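Local atomic coordinates of myosin light chain 1 (PDB entry 1M45), a protein that serves as a calmodulin-like light chain that binds the IQ motifs of class II and class V myosins and of IQG1, acting in cytokinesis and secretory vesicle delivery. Residues A[103-106]-A[107-110]; A[80-83]-A[84-88]; A[20-23]-A[24-27]; A[139-142]-A[143-147]; A[28-32]-A[33-37]. All coordinates share one frame; numbering follows the deposited sequence. Where two conformers were deposited one is given.

In the fold
The contacts fall into two EF-hand pairs that hold a bound IQ peptide of Myo2p. Contacts 3 and 5 share helix 26-32 in the first pair, where I21 CD1 of contact 3 meets Y29 CB of contact 5 at 4.0 Å. Contacts 1, 2 and 4 belong to the second pair. Contact 4 touches both of the others: F141 CZ lies 4.2 Å from L105 CD2 of contact 1, and L146 CD1 lies 3.7 Å from K81 C of contact 2. Between the pairs, contacts 4 and 5 stay about 6 Å apart at their nearest atoms, while the centres of contacts 2 and 3 are about 31 Å apart. Contacts 1, 2, 4 and 5 all reach the peptide.

Contact 1: residues A[103-106]-A[107-110]; sequences GDLR and YMLT
T110 sets OG1 between its own backbone N and carbonyl carbon (chi1 66°), which turns the hydroxyl back along helix 102-111 to the carbonyl of R106. On another side of the helix, L105 and L109 lean together by different rotations: CG lies opposite the backbone N in L105 (chi1 176°), but opposite the carbonyl carbon in L109 (chi1 -59°). Their branches meet at an angle, L105 CD1 against L109 CD1 at 3.8 Å. L109 CG also rests on L105 O, 3.3 Å away, so the side chain covers the carbonyl that accepts its own amide. R106 O takes two bonds from one residue. T110 N lies 2.8 Å from it, while T110 OG1, donating from 2.8 Å, stands well above the carbonyl plane. The methyl T110 CG2 then packs against R106 CG at 4.0 Å, and beyond this the guanidinium forms salt bridges with D118 and D122 of helix 118-125. M108 N bonds to D104 O at 2.8 Å, and CB of Y107 lies against the same oxygen. This is the helix that leaves the EF-hand loop starting at D93. Counted from there, D104 stands at the twelfth place and is an inferred calcium ligand. L105 touches F89 and L125, and L109 packs on L124 and on the bound peptide. The chemistry thus divides the helix: one side offers leucines to the hydrophobic interior, while another ties a hydroxyl into the backbone and sends a cation to two carboxylates, whose negative charge probably helps to hold the guanidinium in place.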
loop_
_atom_site.group_PDB
_atom_site.type_symbol
_atom_site.label_atom_id
_atom_site.label_comp_id
_atom_site.label_asym_id
_atom_site.label_seq_id
_atom_site.Cartn_x
_atom_site.Cartn_y
_atom_site.Cartn_z
ATOM N N GLY A 103 -3.623 -2.479 19.659
ATOM C CA GLY A 103 -3.360 -1.092 20.030
ATOM C C GLY A 103 -1.943 -0.647 19.672
ATOM O O GLY A 103 -1.748 0.469 19.192
ATOM N N ASP A 104 -0.950 -1.501 19.921
ATOM C CA ASP A 104 0.423 -1.156 19.548
ATOM C C ASP A 104 0.578 -1.085 18.026
ATOM O O ASP A 104 1.393 -0.298 17.515
ATOM C CB ASP A 104 1.421 -2.143 20.101
ATOM C CG ASP A 104 1.668 -1.949 21.581
ATOM O OD1 ASP A 104 1.372 -0.860 22.118
ATOM O OD2 ASP A 104 2.216 -2.819 22.246
ATOM N N LEU A 105 -0.184 -1.919 17.306
ATOM C CA LEU A 105 -0.076 -1.885 15.848
ATOM C C LEU A 105 -0.614 -0.563 15.353
ATOM O O LEU A 105 -0.024 0.095 14.462
ATOM C CB LEU A 105 -0.780 -3.078 15.207
ATOM C CG LEU A 105 -0.811 -3.077 13.668
ATOM C CD1 LEU A 105 0.613 -2.979 13.124
ATOM C CD2 LEU A 105 -1.465 -4.415 13.169
ATOM N N ARG A 106 -1.755 -0.159 15.913
ATOM C CA ARG A 106 -2.292 1.156 15.533
ATOM C C ARG A 106 -1.310 2.270 15.856
ATOM O O ARG A 106 -1.137 3.225 15.057
ATOM C CB ARG A 106 -3.644 1.401 16.189
ATOM C CG ARG A 106 -4.288 2.696 15.754
ATOM C CD ARG A 106 -5.732 2.806 16.230
ATOM N NE ARG A 106 -6.548 1.815 15.517
ATOM C CZ ARG A 106 -7.278 2.072 14.443
ATOM N NH1 ARG A 106 -7.322 3.289 13.911
ATOM N NH2 ARG A 106 -7.947 1.083 13.854
ATOM N N TYR A 107 -0.693 2.189 17.045
ATOM C CA TYR A 107 0.322 3.137 17.442
ATOM C C TYR A 107 1.462 3.223 16.434
ATOM O O TYR A 107 1.845 4.320 16.011
ATOM C CB TYR A 107 0.850 2.777 18.818
ATOM C CG TYR A 107 2.035 3.620 19.285
ATOM C CD1 TYR A 107 1.836 4.787 20.009
ATOM C CD2 TYR A 107 3.335 3.209 19.041
ATOM C CE1 TYR A 107 2.941 5.547 20.463
ATOM C CE2 TYR A 107 4.435 3.957 19.476
ATOM C CZ TYR A 107 4.216 5.097 20.179
ATOM O OH TYR A 107 5.281 5.804 20.617
ATOM N N MET A 108 1.986 2.064 16.043
ATOM C CA MET A 108 3.067 2.002 15.070
ATOM C C MET A 108 2.685 2.687 13.765
ATOM O O MET A 108 3.449 3.479 13.230
ATOM C CB MET A 108 3.449 0.550 14.758
ATOM C CG MET A 108 4.061 -0.252 15.921
ATOM S SD MET A 108 4.256 -1.995 15.419
ATOM C CE MET A 108 5.607 -1.871 14.264
ATOM N N LEU A 109 1.503 2.358 13.252
ATOM C CA LEU A 109 1.082 2.831 11.959
ATOM C C LEU A 109 0.584 4.269 11.876
ATOM O O LEU A 109 0.758 4.894 10.852
ATOM C CB LEU A 109 0.020 1.896 11.371
ATOM C CG LEU A 109 0.549 0.461 11.233
ATOM C CD1 LEU A 109 -0.550 -0.362 10.637
ATOM C CD2 LEU A 109 1.779 0.405 10.298
ATOM N N THR A 110 -0.012 4.765 12.955
ATOM C CA THR A 110 -0.528 6.126 12.961
ATOM C C THR A 110 0.352 7.127 13.666
ATOM O O THR A 110 0.200 8.327 13.456
ATOM C CB THR A 110 -1.908 6.212 13.606
ATOM O OG1 THR A 110 -1.808 5.892 14.998
ATOM C CG2 THR A 110 -2.897 5.246 12.969
#

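Contact 2: residues A[80-83]-A[84-88]; sequences AKTE and DFVKA
The carboxylate of D84 turns back to the backbone of K81, and two hydrogen bonds join the residues. OD2 of D84 receives K81 N at 2.8 Å from the anti side, somewhat out of the carboxylate plane; D84 N returns to K81 O at 2.9 Å, standing above the carbonyl plane. The torsion of D84, with CG opposite the carbonyl carbon (chi1 -71°), brings the acid beside the amide of K81. F85 is turned obliquely to A80, whose methyl CB lies 4.0 Å from CE1 of F85, and one face of the ring is covered by CB of the preceding D84. This is the start of helix 83-90, the entering helix of an EF-hand helix-loop-helix, and the ring of F85 also meets an aromatic side chain of the bound peptide, the two planes inclined at about 50°. T82 and V86 sit one turn apart with their side chains crossing, T82 CG2 to V86 CG2 at 4.1 Å. The carbonyl T82 O accepts F85 N in a nearly straight bond of 3.0 Å, whereas V86 N reaches it only weakly. A water bridges the next turn, donating to E83 O at 2.6 Å and accepting from K87 N. T82 and F85 both pack on I142 of helix 138-146, and A80 on L146.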
loop_
_atom_site.group_PDB
_atom_site.type_symbol
_atom_site.label_atom_id
_atom_site.label_comp_id
_atom_site.label_asym_id
_atom_site.label_seq_id
_atom_site.Cartn_x
_atom_site.Cartn_y
_atom_site.Cartn_z
ATOM N N ALA A 80 9.495 -5.963 -1.329
ATOM C CA ALA A 80 9.654 -6.081 0.124
ATOM C C ALA A 80 9.540 -7.495 0.610
ATOM O O ALA A 80 8.794 -8.296 0.035
ATOM C CB ALA A 80 8.618 -5.202 0.867
ATOM N N LYS A 81 10.262 -7.805 1.690
ATOM C CA LYS A 81 10.260 -9.151 2.238
ATOM C C LYS A 81 9.859 -9.111 3.703
ATOM O O LYS A 81 10.060 -8.101 4.379
ATOM C CB LYS A 81 11.658 -9.772 2.100
ATOM C CG LYS A 81 12.114 -9.909 0.660
ATOM C CD LYS A 81 13.438 -10.682 0.610
ATOM C CE LYS A 81 13.788 -11.049 -0.816
ATOM N NZ LYS A 81 14.965 -11.991 -0.837
ATOM N N THR A 82 9.358 -10.227 4.216
ATOM C CA THR A 82 8.955 -10.280 5.620
ATOM C C THR A 82 10.088 -9.858 6.553
ATOM O O THR A 82 9.868 -9.136 7.536
ATOM C CB THR A 82 8.479 -11.692 5.953
ATOM O OG1 THR A 82 7.334 -11.972 5.128
ATOM C CG2 THR A 82 7.972 -11.764 7.371
ATOM N N GLU A 83 11.305 -10.274 6.232
ATOM C CA GLU A 83 12.436 -9.954 7.076
ATOM C C GLU A 83 12.692 -8.447 7.212
ATOM O O GLU A 83 13.317 -8.025 8.172
ATOM C CB GLU A 83 13.695 -10.670 6.574
ATOM C CG GLU A 83 14.219 -10.159 5.243
ATOM C CD GLU A 83 15.518 -10.825 4.883
ATOM O OE1 GLU A 83 15.452 -12.000 4.470
ATOM O OE2 GLU A 83 16.579 -10.179 5.029
ATOM N N ASP A 84 12.222 -7.653 6.248
ATOM C CA ASP A 84 12.385 -6.200 6.294
ATOM C C ASP A 84 11.639 -5.579 7.472
ATOM O O ASP A 84 11.981 -4.478 7.898
ATOM C CB ASP A 84 11.857 -5.568 5.014
ATOM C CG ASP A 84 12.748 -5.865 3.812
ATOM O OD1 ASP A 84 14.005 -5.892 3.985
ATOM O OD2 ASP A 84 12.289 -6.096 2.674
ATOM N N PHE A 85 10.641 -6.270 8.003
ATOM C CA PHE A 85 9.763 -5.640 9.023
ATOM C C PHE A 85 9.713 -6.303 10.387
ATOM O O PHE A 85 9.127 -5.745 11.321
ATOM C CB PHE A 85 8.350 -5.563 8.467
ATOM C CG PHE A 85 8.290 -4.911 7.133
ATOM C CD1 PHE A 85 7.855 -5.627 6.022
ATOM C CD2 PHE A 85 8.742 -3.599 6.959
ATOM C CE1 PHE A 85 7.833 -5.031 4.755
ATOM C CE2 PHE A 85 8.746 -3.034 5.691
ATOM C CZ PHE A 85 8.262 -3.762 4.594
ATOM N N VAL A 86 10.303 -7.500 10.495
ATOM C CA VAL A 86 10.292 -8.230 11.753
ATOM C C VAL A 86 10.949 -7.483 12.899
ATOM O O VAL A 86 10.375 -7.400 13.978
ATOM C CB VAL A 86 10.939 -9.637 11.581
ATOM C CG1 VAL A 86 11.121 -10.363 12.920
ATOM C CG2 VAL A 86 10.091 -10.459 10.658
ATOM N N LYS A 87 12.138 -6.931 12.669
ATOM C CA LYS A 87 12.821 -6.160 13.707
ATOM C C LYS A 87 11.989 -4.984 14.218
ATOM O O LYS A 87 11.971 -4.700 15.423
ATOM C CB LYS A 87 14.181 -5.679 13.198
ATOM C CG LYS A 87 15.219 -6.786 13.210
ATOM C CD LYS A 87 16.596 -6.270 12.827
ATOM C CE LYS A 87 17.644 -7.369 12.947
ATOM N NZ LYS A 87 17.407 -8.523 12.013
ATOM N N ALA A 88 11.283 -4.312 13.304
ATOM C CA ALA A 88 10.399 -3.202 13.695
ATOM C C ALA A 88 9.276 -3.657 14.639
ATOM O O ALA A 88 8.929 -2.944 15.607
ATOM C CB ALA A 88 9.809 -2.468 12.456
HETATM O O HOH W 1 13.749 -6.639 10.379
HETATM O O HOH W 2 15.259 -9.815 10.219
#

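Contact 3: residues A[20-23]-A[24-27]; sequences AIAK and DSLG
The carboxylate of D24 has the methyl of A22 standing above its plane, displaced toward OD1, with A22 CB to D24 OD1 at 3.5 Å. The carbonyl groups of A22 and K23 are likewise approached from above their planes: S25 N bonds to A22 O at 2.9 Å, 62° out of plane, and L26 N to K23 O at 3.1 Å, 60° out. Both bonds span three residues, the mark of the tight 3-10 turn that leads from strand 20-22 into helix 26-32. D24 holds CG between its backbone N and carbonyl carbon (chi1 57°), which brings the acid back alongside A22. S25 lies on another side of that alanine, its OG 3.8 Å from A22 CB and its CB 3.3 Å from A22 O. I21 makes a looser approach, CD1 to S25 CB at 4.5 Å, and also packs on F10, F13 and I63. K23 runs its chain away from the turn to bond A55 O through NZ. The segment closes the first EF-hand loop: I21 pairs through its backbone with L58 of strand 57-59, the short antiparallel link between paired EF-hand loops. Counted from D14, an inferred calcium ligand, S25 takes the twelfth place, where calcium-binding loops usually carry a glutamate with two coordinating oxygens. The two backbone bonds close the turn itself. A serine at that place could not supply the usual two-oxygen ligand, which is consistent with a loop that keeps the EF-hand shape while binding calcium weakly, if at all.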
loop_
_atom_site.group_PDB
_atom_site.type_symbol
_atom_site.label_atom_id
_atom_site.label_comp_id
_atom_site.label_asym_id
_atom_site.label_seq_id
_atom_site.Cartn_x
_atom_site.Cartn_y
_atom_site.Cartn_z
ATOM N N ALA A 20 -10.943 8.257 -19.172
ATOM C CA ALA A 20 -9.808 8.820 -18.466
ATOM C C ALA A 20 -10.116 8.867 -16.977
ATOM O O ALA A 20 -11.281 8.870 -16.576
ATOM C CB ALA A 20 -9.563 10.261 -18.981
ATOM N N ILE A 21 -9.074 8.945 -16.157
ATOM C CA ILE A 21 -9.254 9.071 -14.716
ATOM C C ILE A 21 -8.546 10.302 -14.181
ATOM O O ILE A 21 -7.595 10.812 -14.792
ATOM C CB ILE A 21 -8.735 7.805 -13.967
ATOM C CG1 ILE A 21 -7.231 7.573 -14.199
ATOM C CG2 ILE A 21 -9.464 6.529 -14.402
ATOM C CD1 ILE A 21 -6.613 6.550 -13.276
ATOM N N ALA A 22 -8.973 10.716 -13.001
ATOM C CA ALA A 22 -8.396 11.879 -12.352
ATOM C C ALA A 22 -6.888 11.706 -12.213
ATOM O O ALA A 22 -6.432 10.640 -11.836
ATOM C CB ALA A 22 -9.031 12.078 -10.994
ATOM N N LYS A 23 -6.121 12.755 -12.515
ATOM C CA LYS A 23 -4.672 12.699 -12.360
ATOM C C LYS A 23 -4.286 12.394 -10.905
ATOM O O LYS A 23 -3.308 11.669 -10.627
ATOM C CB LYS A 23 -4.071 14.032 -12.828
ATOM C CG LYS A 23 -2.659 13.940 -13.207
ATOM C CD LYS A 23 -2.241 15.130 -14.079
ATOM C CE LYS A 23 -2.661 16.449 -13.456
ATOM N NZ LYS A 23 -2.225 17.618 -14.312
ATOM N N ASP A 24 -5.080 12.921 -9.973
ATOM C CA ASP A 24 -4.877 12.684 -8.547
ATOM C C ASP A 24 -5.223 11.254 -8.098
ATOM O O ASP A 24 -5.028 10.911 -6.933
ATOM C CB ASP A 24 -5.631 13.696 -7.677
ATOM C CG ASP A 24 -7.116 13.713 -7.951
ATOM O OD1 ASP A 24 -7.794 12.686 -7.810
ATOM O OD2 ASP A 24 -7.722 14.783 -8.259
ATOM N N SER A 25 -5.736 10.438 -9.016
ATOM C CA SER A 25 -6.044 9.056 -8.693
ATOM C C SER A 25 -4.935 8.161 -9.166
ATOM O O SER A 25 -5.025 6.933 -8.991
ATOM C CB SER A 25 -7.338 8.579 -9.358
ATOM O OG SER A 25 -8.471 9.087 -8.717
ATOM N N LEU A 26 -3.874 8.721 -9.745
ATOM C CA LEU A 26 -2.848 7.862 -10.356
ATOM C C LEU A 26 -2.183 6.967 -9.346
ATOM O O LEU A 26 -1.923 5.785 -9.646
ATOM C CB LEU A 26 -1.800 8.675 -11.145
ATOM C CG LEU A 26 -0.673 7.825 -11.706
ATOM C CD1 LEU A 26 -1.156 6.808 -12.721
ATOM C CD2 LEU A 26 0.361 8.749 -12.366
ATOM N N GLY A 27 -1.889 7.523 -8.160
ATOM C CA GLY A 27 -1.243 6.718 -7.131
ATOM C C GLY A 27 -2.046 5.484 -6.752
ATOM O O GLY A 27 -1.522 4.369 -6.686
#

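Contact 4: residues A[139-142]-A[143-147]; sequences KKFI and EDVLR
K140 and R147 converge on D144 from two directions, and the arginine sets both terminal nitrogens on a single oxygen. D144 OD2 lies in the guanidinium plane, 2.8 Å from R147 NH1 and 3.2 Å from R147 NH2. K140, bent at its last torsion (chi4 -60°), brings NZ over to D144 OD1 at 3.5 Å, a long salt bridge. A water fills the corner, donating to K140 O and to D144 OD2 (2.7 Å) and accepting from R147 NH2. The network straddles the end of helix 138-146, where R147 leaves helical geometry, and the cationic groups of K140 and R147 probably ease the partial negative charge of that C-terminal end. Other side chains make apolar contacts. V145 CG2 sits over one face of the F141 ring, 4.0 Å from its centroid and 22° off the normal, a CH-pi contact displaced toward the rim. I142 and L146 run side by side, CG2 of the first 3.7 Å from CD1 of the second. F141, I142 and V145 are buried: F141 touches F89 of helix 83-90 and L124 of helix 118-125, I142 touches F85, and V145 the bound peptide, which L146 meets along with A80.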
loop_
_atom_site.group_PDB
_atom_site.type_symbol
_atom_site.label_atom_id
_atom_site.label_comp_id
_atom_site.label_asym_id
_atom_site.label_seq_id
_atom_site.Cartn_x
_atom_site.Cartn_y
_atom_site.Cartn_z
ATOM N N LYS A 139 4.070 -11.816 11.934
ATOM C CA LYS A 139 4.596 -12.445 10.714
ATOM C C LYS A 139 3.480 -12.807 9.738
ATOM O O LYS A 139 3.657 -12.654 8.517
ATOM C CB LYS A 139 5.412 -13.694 11.040
ATOM C CG LYS A 139 6.812 -13.380 11.525
ATOM C CD LYS A 139 7.607 -14.672 11.687
ATOM C CE LYS A 139 9.024 -14.387 12.047
ATOM N NZ LYS A 139 9.714 -13.626 10.993
ATOM N N LYS A 140 2.371 -13.321 10.262
ATOM C CA LYS A 140 1.232 -13.647 9.416
ATOM C C LYS A 140 0.631 -12.378 8.823
ATOM O O LYS A 140 0.252 -12.341 7.643
ATOM C CB LYS A 140 0.189 -14.453 10.196
ATOM C CG LYS A 140 -1.030 -14.769 9.370
ATOM C CD LYS A 140 -2.078 -15.565 10.173
ATOM C CE LYS A 140 -3.117 -16.198 9.229
ATOM N NZ LYS A 140 -3.880 -15.191 8.409
ATOM N N PHE A 141 0.569 -11.331 9.636
ATOM C CA PHE A 141 0.069 -10.056 9.181
ATOM C C PHE A 141 0.933 -9.537 8.039
ATOM O O PHE A 141 0.404 -9.145 6.997
ATOM C CB PHE A 141 0.035 -9.068 10.355
ATOM C CG PHE A 141 -0.149 -7.637 9.936
ATOM C CD1 PHE A 141 -1.405 -7.177 9.545
ATOM C CD2 PHE A 141 0.930 -6.751 9.960
ATOM C CE1 PHE A 141 -1.573 -5.821 9.152
ATOM C CE2 PHE A 141 0.787 -5.414 9.562
ATOM C CZ PHE A 141 -0.470 -4.948 9.159
ATOM N N ILE A 142 2.257 -9.525 8.238
ATOM C CA ILE A 142 3.172 -9.049 7.198
ATOM C C ILE A 142 2.988 -9.855 5.919
ATOM O O ILE A 142 2.969 -9.291 4.803
ATOM C CB ILE A 142 4.608 -9.110 7.669
ATOM C CG1 ILE A 142 4.813 -8.090 8.804
ATOM C CG2 ILE A 142 5.558 -8.758 6.527
ATOM C CD1 ILE A 142 6.096 -8.391 9.645
ATOM N N GLU A 143 2.863 -11.176 6.063
ATOM C CA GLU A 143 2.673 -12.037 4.871
ATOM C C GLU A 143 1.423 -11.645 4.084
ATOM O O GLU A 143 1.441 -11.570 2.848
ATOM C CB GLU A 143 2.607 -13.510 5.248
ATOM C CG GLU A 143 3.925 -13.982 5.822
ATOM C CD GLU A 143 5.011 -14.094 4.776
ATOM O OE1 GLU A 143 4.696 -14.392 3.595
ATOM O OE2 GLU A 143 6.178 -13.874 5.133
ATOM N N ASP A 144 0.350 -11.360 4.810
ATOM C CA ASP A 144 -0.883 -10.951 4.147
ATOM C C ASP A 144 -0.723 -9.625 3.412
ATOM O O ASP A 144 -1.191 -9.449 2.275
ATOM C CB ASP A 144 -2.008 -10.848 5.191
ATOM C CG ASP A 144 -2.535 -12.212 5.621
ATOM O OD1 ASP A 144 -3.342 -12.253 6.589
ATOM O OD2 ASP A 144 -2.182 -13.298 5.113
ATOM N N VAL A 145 -0.064 -8.670 4.054
ATOM C CA VAL A 145 0.080 -7.346 3.471
ATOM C C VAL A 145 0.949 -7.418 2.217
ATOM O O VAL A 145 0.711 -6.670 1.280
ATOM C CB VAL A 145 0.687 -6.363 4.509
ATOM C CG1 VAL A 145 1.200 -5.042 3.869
ATOM C CG2 VAL A 145 -0.366 -6.073 5.609
ATOM N N LEU A 146 1.964 -8.285 2.247
ATOM C CA LEU A 146 2.879 -8.413 1.136
ATOM C C LEU A 146 2.455 -9.374 0.024
ATOM O O LEU A 146 3.088 -9.390 -1.058
ATOM C CB LEU A 146 4.274 -8.749 1.648
ATOM C CG LEU A 146 4.930 -7.738 2.602
ATOM C CD1 LEU A 146 6.318 -8.311 2.918
ATOM C CD2 LEU A 146 5.006 -6.323 2.004
ATOM N N ARG A 147 1.373 -10.127 0.235
ATOM C CA ARG A 147 0.948 -11.118 -0.786
ATOM C C ARG A 147 0.501 -10.436 -2.078
ATOM O O ARG A 147 -0.299 -9.496 -2.053
ATOM C CB ARG A 147 -0.180 -11.987 -0.258
ATOM C CG ARG A 147 -0.435 -13.263 -1.075
ATOM C CD ARG A 147 -1.400 -14.233 -0.381
ATOM N NE ARG A 147 -0.769 -14.839 0.804
ATOM C CZ ARG A 147 -1.071 -14.516 2.062
ATOM N NH1 ARG A 147 -2.013 -13.611 2.314
ATOM N NH2 ARG A 147 -0.438 -15.107 3.068
HETATM O O HOH W 3 -0.335 -15.023 6.101
#

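Contact 5: residues A[28-32]-A[33-37]; sequences DYLRA and IGYNP
Helix 26-32 ends in a Schellman motif: Y35 N bonds to L30 O at 3.0 Å, G34 N to R31 O at 2.9 Å, and G34 adopts a positive phi of 129°. Past the turn, R31 CA points its hydrogen almost straight at Y35 O. I33 lays its CG2 branch over one face of the Y29 ring, 4.1 Å from the centroid, a CH-pi contact. L30 closes against the turn, CD2 to Y35 CD1 at 4.2 Å. The side chain of R31, extended to NE (chi3 -175°), returns along the helix exit so that NH2 reaches P37 O at 3.1 Å from above the carbonyl plane. A water joins NE to the same oxygen. NH1 forms a salt bridge to D28 OD2 at 3.0 Å, and NH2 also has N39 as partner, so each of the three nitrogens has a partner; P37 CG lies over one face of the guanidinium. The bound peptide takes R31 O through a basic side chain. Y29, bonded through OH to N6, packs on L60 and I63, and I33 and Y35 on I67; helix 60-69 thus backs the turn that leads on to helix 39-47.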
loop_
_atom_site.group_PDB
_atom_site.type_symbol
_atom_site.label_atom_id
_atom_site.label_comp_id
_atom_site.label_asym_id
_atom_site.label_seq_id
_atom_site.Cartn_x
_atom_site.Cartn_y
_atom_site.Cartn_z
ATOM N N ASP A 28 -3.335 5.680 -6.500
ATOM C CA ASP A 28 -4.191 4.557 -6.126
ATOM C C ASP A 28 -4.393 3.551 -7.253
ATOM O O ASP A 28 -4.562 2.356 -7.001
ATOM C CB ASP A 28 -5.519 5.106 -5.605
ATOM C CG ASP A 28 -5.395 5.650 -4.229
ATOM O OD1 ASP A 28 -6.359 6.303 -3.757
ATOM O OD2 ASP A 28 -4.396 5.436 -3.532
ATOM N N TYR A 29 -4.409 4.062 -8.490
ATOM C CA TYR A 29 -4.486 3.163 -9.645
ATOM C C TYR A 29 -3.246 2.273 -9.685
ATOM O O TYR A 29 -3.362 1.074 -9.869
ATOM C CB TYR A 29 -4.641 3.910 -10.985
ATOM C CG TYR A 29 -4.626 2.979 -12.139
ATOM C CD1 TYR A 29 -5.747 2.235 -12.456
ATOM C CD2 TYR A 29 -3.477 2.817 -12.891
ATOM C CE1 TYR A 29 -5.711 1.314 -13.497
ATOM C CE2 TYR A 29 -3.396 1.873 -13.919
ATOM C CZ TYR A 29 -4.526 1.133 -14.227
ATOM O OH TYR A 29 -4.446 0.205 -15.241
ATOM N N LEU A 30 -2.073 2.889 -9.503
ATOM C CA LEU A 30 -0.832 2.136 -9.514
ATOM C C LEU A 30 -0.825 1.105 -8.401
ATOM O O LEU A 30 -0.319 -0.022 -8.565
ATOM C CB LEU A 30 0.371 3.078 -9.375
ATOM C CG LEU A 30 0.590 3.926 -10.635
ATOM C CD1 LEU A 30 1.673 4.989 -10.362
ATOM C CD2 LEU A 30 0.954 3.083 -11.837
ATOM N N ARG A 31 -1.381 1.491 -7.260
ATOM C CA ARG A 31 -1.498 0.541 -6.150
ATOM C C ARG A 31 -2.444 -0.589 -6.502
ATOM O O ARG A 31 -2.135 -1.756 -6.280
ATOM C CB ARG A 31 -1.999 1.257 -4.893
ATOM C CG ARG A 31 -0.970 2.190 -4.308
ATOM C CD ARG A 31 -1.481 3.100 -3.170
ATOM N NE ARG A 31 -0.417 4.034 -2.792
ATOM C CZ ARG A 31 -0.423 5.346 -2.896
ATOM N NH1 ARG A 31 -1.489 6.037 -3.337
ATOM N NH2 ARG A 31 0.705 6.004 -2.562
ATOM N N ALA A 32 -3.579 -0.249 -7.115
ATOM C CA ALA A 32 -4.590 -1.271 -7.407
ATOM C C ALA A 32 -4.056 -2.353 -8.322
ATOM O O ALA A 32 -4.394 -3.519 -8.182
ATOM C CB ALA A 32 -5.824 -0.608 -8.027
ATOM N N ILE A 33 -3.208 -1.961 -9.278
ATOM C CA ILE A 33 -2.665 -2.970 -10.203
ATOM C C ILE A 33 -1.465 -3.731 -9.645
ATOM O O ILE A 33 -0.942 -4.630 -10.307
ATOM C CB ILE A 33 -2.371 -2.353 -11.607
ATOM C CG1 ILE A 33 -1.239 -1.340 -11.548
ATOM C CG2 ILE A 33 -3.632 -1.787 -12.222
ATOM C CD1 ILE A 33 -0.791 -0.815 -12.905
ATOM N N GLY A 34 -1.000 -3.340 -8.456
ATOM C CA GLY A 34 0.066 -4.165 -7.863
ATOM C C GLY A 34 1.332 -3.470 -7.385
ATOM O O GLY A 34 2.218 -4.151 -6.841
ATOM N N TYR A 35 1.465 -2.178 -7.628
ATOM C CA TYR A 35 2.648 -1.443 -7.155
ATOM C C TYR A 35 2.426 -0.836 -5.761
ATOM O O TYR A 35 1.292 -0.784 -5.251
ATOM C CB TYR A 35 3.038 -0.367 -8.173
ATOM C CG TYR A 35 3.318 -0.923 -9.536
ATOM C CD1 TYR A 35 2.508 -0.586 -10.621
ATOM C CD2 TYR A 35 4.431 -1.733 -9.756
ATOM C CE1 TYR A 35 2.809 -1.053 -11.901
ATOM C CE2 TYR A 35 4.723 -2.211 -11.024
ATOM C CZ TYR A 35 3.907 -1.869 -12.074
ATOM O OH TYR A 35 4.217 -2.354 -13.305
ATOM N N ASN A 36 3.503 -0.378 -5.123
ATOM C CA ASN A 36 3.409 0.216 -3.799
ATOM C C ASN A 36 4.217 1.486 -3.735
ATOM O O ASN A 36 5.104 1.599 -2.879
ATOM C CB ASN A 36 3.865 -0.777 -2.721
ATOM C CG ASN A 36 3.117 -2.088 -2.815
ATOM O OD1 ASN A 36 1.935 -2.159 -2.476
ATOM N ND2 ASN A 36 3.814 -3.142 -3.223
ATOM N N PRO A 37 3.896 2.449 -4.587
ATOM C CA PRO A 37 4.682 3.693 -4.640
ATOM C C PRO A 37 4.489 4.611 -3.445
ATOM O O PRO A 37 3.428 4.603 -2.804
ATOM C CB PRO A 37 4.167 4.353 -5.920
ATOM C CG PRO A 37 2.712 3.972 -5.935
ATOM C CD PRO A 37 2.781 2.478 -5.558
HETATM O O HOH W 4 1.834 2.612 -2.045
#